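Side-chain contacts in aminofutalosine deaminase (Helicobacter pylori, PDB 7LKK), which deaminates aminofutalosine in the menaquinone pathway and probably adenosine as well, at a single metal centre: residues Ala174-Lys177 with Glu178-Leu182; Leu140-Val143 with Asn144-Glu148. One frame throughout, in Å; residues are numbered along the deposited sequence.

Interaction 1. Residues Ala174-Lys177 with Glu178-Leu182; sequences AKFK and ELKDL
Lys180 lies against the ring of Phe176, one helical turn earlier, and its chain runs outward along the ring. Its CB sits 3.5 Å from Phe176 O, and Lys180 N donates a hydrogen bond to the same oxygen at 2.7 Å. CG then moves over one face of the ring, offset toward the rim; this is a CH-pi contact, with Lys180 CG 3.9 Å from the centroid of the Phe176 ring. CD keeps to the ring and comes within 3.8 Å of Phe176 CZ. Bends at chi2 and chi3 (-67° and -72°) fold the chain as it passes the ring, and NZ ends in a salt bridge with Glu183. The ring meets Leu179 more loosely and obliquely, Phe176 CD1 lying 4.3 Å from Leu179 CD2, and both side chains turn inward onto Leu157 and Ala189. On the outer side, the methylene groups of Lys177 cross the carboxylate of Asp181, but Lys177 NZ stays 4.3 Å from Asp181 OD1, longer than a salt bridge. Lys175 and Glu178 run side by side, while Lys175 NZ hydrogen-bonds to His139 O. The pattern is that of an amphipathic alpha-helix, the last turns of helix 166-180, packed on strands 152-159 and 187-193 of the TIM barrel of the amidohydrolase family.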
loop_
_atom_site.group_PDB
_atom_site.type_symbol
_atom_site.label_atom_id
_atom_site.label_comp_id
_atom_site.label_asym_id
_atom_site.label_seq_id
_atom_site.Cartn_x
_atom_site.Cartn_y
_atom_site.Cartn_z
ATOM N N ALA A 174 14.351 29.530 24.465
ATOM C CA ALA A 174 13.314 30.548 24.466
ATOM C C ALA A 174 12.129 30.128 23.617
ATOM O O ALA A 174 10.975 30.428 23.952
ATOM C CB ALA A 174 13.880 31.889 23.992
ATOM N N LYS A 175 12.389 29.426 22.516
ATOM C CA LYS A 175 11.285 28.921 21.705
ATOM C C LYS A 175 10.476 27.874 22.466
ATOM O O LYS A 175 9.246 27.820 22.348
ATOM C CB LYS A 175 11.815 28.350 20.387
ATOM C CG LYS A 175 10.802 28.350 19.260
ATOM C CD LYS A 175 10.544 29.759 18.753
ATOM C CE LYS A 175 9.455 29.780 17.689
ATOM N NZ LYS A 175 9.989 29.517 16.323
ATOM N N PHE A 176 11.151 27.040 23.262
ATOM C CA PHE A 176 10.444 26.030 24.040
ATOM C C PHE A 176 9.592 26.664 25.131
ATOM O O PHE A 176 8.482 26.195 25.405
ATOM C CB PHE A 176 11.439 25.042 24.645
ATOM C CG PHE A 176 10.791 23.931 25.423
ATOM C CD1 PHE A 176 9.928 23.041 24.801
ATOM C CD2 PHE A 176 11.041 23.778 26.777
ATOM C CE1 PHE A 176 9.330 22.017 25.517
ATOM C CE2 PHE A 176 10.446 22.759 27.497
ATOM C CZ PHE A 176 9.589 21.877 26.866
ATOM N N LYS A 177 10.090 27.731 25.764
ATOM C CA LYS A 177 9.280 28.464 26.733
ATOM C C LYS A 177 8.015 29.005 26.080
ATOM O O LYS A 177 6.943 29.028 26.697
ATOM C CB LYS A 177 10.101 29.597 27.349
ATOM C CG LYS A 177 9.289 30.603 28.142
ATOM C CD LYS A 177 8.864 30.031 29.483
ATOM C CE LYS A 177 8.598 31.136 30.494
ATOM N NZ LYS A 177 8.375 30.598 31.864
ATOM N N GLU A 178 8.125 29.435 24.822
ATOM C CA GLU A 178 6.957 29.884 24.074
ATOM C C GLU A 178 5.962 28.747 23.883
ATOM O O GLU A 178 4.746 28.949 23.979
ATOM C CB GLU A 178 7.412 30.444 22.726
ATOM C CG GLU A 178 6.322 30.979 21.824
ATOM C CD GLU A 178 6.894 31.596 20.561
ATOM O OE1 GLU A 178 8.093 31.950 20.568
ATOM O OE2 GLU A 178 6.154 31.720 19.563
ATOM N N LEU A 179 6.465 27.537 23.624
ATOM C CA LEU A 179 5.592 26.373 23.499
ATOM C C LEU A 179 4.994 25.986 24.845
ATOM O O LEU A 179 3.812 25.630 24.926
ATOM C CB LEU A 179 6.372 25.203 22.905
ATOM C CG LEU A 179 5.616 23.883 22.745
ATOM C CD1 LEU A 179 4.390 24.072 21.866
ATOM C CD2 LEU A 179 6.530 22.804 22.187
ATOM N N LYS A 180 5.800 26.045 25.908
ATOM C CA LYS A 180 5.315 25.697 27.240
ATOM C C LYS A 180 4.158 26.593 27.661
ATOM O O LYS A 180 3.221 26.137 28.324
ATOM C CB LYS A 180 6.454 25.788 28.256
ATOM C CG LYS A 180 7.372 24.579 28.283
ATOM C CD LYS A 180 6.650 23.340 28.793
ATOM C CE LYS A 180 6.374 23.421 30.284
ATOM N NZ LYS A 180 5.903 22.115 30.822
ATOM N N ASP A 181 4.210 27.876 27.295
ATOM C CA ASP A 181 3.154 28.803 27.683
ATOM C C ASP A 181 1.847 28.560 26.940
ATOM O O ASP A 181 0.830 29.161 27.300
ATOM C CB ASP A 181 3.618 30.244 27.462
ATOM C CG ASP A 181 4.701 30.665 28.440
ATOM O OD1 ASP A 181 4.854 29.994 29.484
ATOM O OD2 ASP A 181 5.395 31.668 28.167
ATOM N N LEU A 182 1.841 27.688 25.934
ATOM C CA LEU A 182 0.631 27.334 25.209
ATOM C C LEU A 182 0.034 26.011 25.667
ATOM O O LEU A 182 -1.003 25.599 25.136
ATOM C CB LEU A 182 0.916 27.280 23.703
ATOM C CG LEU A 182 1.351 28.599 23.058
ATOM C CD1 LEU A 182 1.858 28.369 21.641
ATOM C CD2 LEU A 182 0.212 29.609 23.073
#

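Interaction 2. Residues Leu140-Val143 with Asn144-Glu148; sequences LIEV and NLLKE
Glu142 and Leu146 lie side by side and point the same way where the loop after strand 130-137 of the TIM barrel turns into the short helix 143-147. Glu142 CG meets Leu146 CD1 at 3.9 Å, so the contact is made by the aliphatic part of the glutamate and one methyl branch of the leucine. With chi1 at 77°, Glu142 CG stands between its own backbone N and carbonyl carbon; a bend at chi2 (-88°) swings the carboxylate off this line, and OE2 hydrogen-bonds to Ser137 OG. Phe82 touches both side chains, and the side chain of Glu142 is about 6 Å from that of His81, an iron ligand, so this contact lies in the shell behind that ligand, with the glutamate side chain about 11 Å from the iron itself. The carbonyl of Glu142 faces the same neighbour: Leu146 N donates to Glu142 O at 3.1 Å and lies in the carbonyl plane, while Leu146 CG rests 3.5 Å from that oxygen.

Val143 and Lys147 form the next pair. Lys147 N donates to Val143 O at 2.9 Å, and Lys147 CG packs 3.4 Å from the same oxygen. The side chains themselves approach loosely, Val143 CG1 being 4.2 Å from Lys147 CG, and both rest on Leu187. The lysine chain then leads away toward Leu182. Leu145 faces helix 115-127 instead, touching Ile118 and Gln119. Ahead of the helix a water bridges the turn: it accepts a hydrogen bond from Asn144 N and donates to Leu140 O at 2.7 Å, with a weaker bond to Ile141 O.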
loop_
_atom_site.group_PDB
_atom_site.type_symbol
_atom_site.label_atom_id
_atom_site.label_comp_id
_atom_site.label_asym_id
_atom_site.label_seq_id
_atom_site.Cartn_x
_atom_site.Cartn_y
_atom_site.Cartn_z
ATOM N N LEU A 140 7.189 25.818 15.191
ATOM C CA LEU A 140 5.885 26.006 15.837
ATOM C C LEU A 140 4.865 26.670 14.913
ATOM O O LEU A 140 3.924 27.318 15.379
ATOM C CB LEU A 140 6.017 26.803 17.140
ATOM C CG LEU A 140 7.046 26.306 18.158
ATOM C CD1 LEU A 140 6.999 27.152 19.422
ATOM C CD2 LEU A 140 6.825 24.837 18.483
ATOM N N ILE A 141 5.030 26.506 13.598
ATOM C CA ILE A 141 4.105 27.118 12.649
ATOM C C ILE A 141 2.761 26.394 12.630
ATOM O O ILE A 141 1.736 26.994 12.282
ATOM C CB ILE A 141 4.758 27.167 11.251
ATOM C CG1 ILE A 141 5.981 28.084 11.278
ATOM C CG2 ILE A 141 3.783 27.659 10.190
ATOM C CD1 ILE A 141 6.757 28.106 9.981
ATOM N N GLU A 142 2.726 25.128 13.037
ATOM C CA GLU A 142 1.495 24.350 13.038
ATOM C C GLU A 142 0.760 24.384 14.372
ATOM O O GLU A 142 -0.360 23.870 14.452
ATOM C CB GLU A 142 1.793 22.893 12.669
ATOM C CG GLU A 142 2.411 22.092 13.805
ATOM C CD GLU A 142 3.922 22.196 13.833
ATOM O OE1 GLU A 142 4.592 21.208 13.466
ATOM O OE2 GLU A 142 4.440 23.266 14.219
ATOM N N VAL A 143 1.360 24.970 15.412
ATOM C CA VAL A 143 0.811 24.858 16.763
ATOM C C VAL A 143 -0.553 25.533 16.861
ATOM O O VAL A 143 -1.477 25.005 17.489
ATOM C CB VAL A 143 1.803 25.436 17.791
ATOM C CG1 VAL A 143 1.179 25.466 19.179
ATOM C CG2 VAL A 143 3.085 24.619 17.802
ATOM N N ASN A 144 -0.697 26.717 16.257
ATOM C CA ASN A 144 -1.947 27.466 16.369
ATOM C C ASN A 144 -3.129 26.658 15.845
ATOM O O ASN A 144 -4.169 26.553 16.506
ATOM C CB ASN A 144 -1.829 28.796 15.627
ATOM C CG ASN A 144 -1.054 29.834 16.415
ATOM O OD1 ASN A 144 -0.827 29.675 17.615
ATOM N ND2 ASN A 144 -0.640 30.903 15.743
ATOM N N LEU A 145 -2.988 26.084 14.649
ATOM C CA LEU A 145 -4.073 25.291 14.080
ATOM C C LEU A 145 -4.348 24.049 14.918
ATOM O O LEU A 145 -5.506 23.656 15.099
ATOM C CB LEU A 145 -3.738 24.913 12.638
ATOM C CG LEU A 145 -3.749 26.080 11.650
ATOM C CD1 LEU A 145 -3.266 25.637 10.279
ATOM C CD2 LEU A 145 -5.142 26.685 11.561
ATOM N N LEU A 146 -3.293 23.418 15.438
ATOM C CA LEU A 146 -3.465 22.263 16.315
ATOM C C LEU A 146 -4.287 22.614 17.550
ATOM O O LEU A 146 -5.176 21.854 17.952
ATOM C CB LEU A 146 -2.100 21.707 16.726
ATOM C CG LEU A 146 -1.383 20.789 15.737
ATOM C CD1 LEU A 146 -0.049 20.332 16.308
ATOM C CD2 LEU A 146 -2.254 19.594 15.382
ATOM N N LYS A 147 -3.990 23.756 18.181
ATOM C CA LYS A 147 -4.685 24.118 19.415
ATOM C C LYS A 147 -6.188 24.285 19.211
ATOM O O LYS A 147 -6.981 23.818 20.038
ATOM C CB LYS A 147 -4.081 25.397 19.996
ATOM C CG LYS A 147 -2.736 25.190 20.675
ATOM C CD LYS A 147 -2.446 26.292 21.685
ATOM C CE LYS A 147 -3.532 26.359 22.746
ATOM N NZ LYS A 147 -3.113 27.160 23.928
ATOM N N GLU A 148 -6.611 24.939 18.128
ATOM C CA GLU A 148 -8.044 25.074 17.891
ATOM C C GLU A 148 -8.637 23.885 17.146
ATOM O O GLU A 148 -9.803 23.941 16.743
ATOM C CB GLU A 148 -8.387 26.388 17.180
ATOM C CG GLU A 148 -7.375 26.966 16.230
ATOM C CD GLU A 148 -7.894 28.251 15.606
ATOM O OE1 GLU A 148 -8.824 28.177 14.774
ATOM O OE2 GLU A 148 -7.396 29.336 15.973
HETATM O O HOH W 1 1.387 28.246 14.866
#

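Interaction 2 comes first along the chain, following strand 130-137; strand 152-159 and the first half of helix 166-180 intervene before interaction 1, which leads on to strand 187-193. Their centres are about 13 Å apart, on the same side of the chain's centre, and both belong to the amidohydrolase TIM barrel. They touch directly: Lys147 NZ probably hydrogen-bonds to Leu182 O, Leu182 CD1 packs on Val143 CG1, and Leu140 CD1 reaches Lys175 O and Leu179 CB. Both also rest on strands 152-159 and 187-193, so a short helix and a long one share the same barrel strands. Interaction 2 lies nearer the iron site; interaction 1 sits farther out.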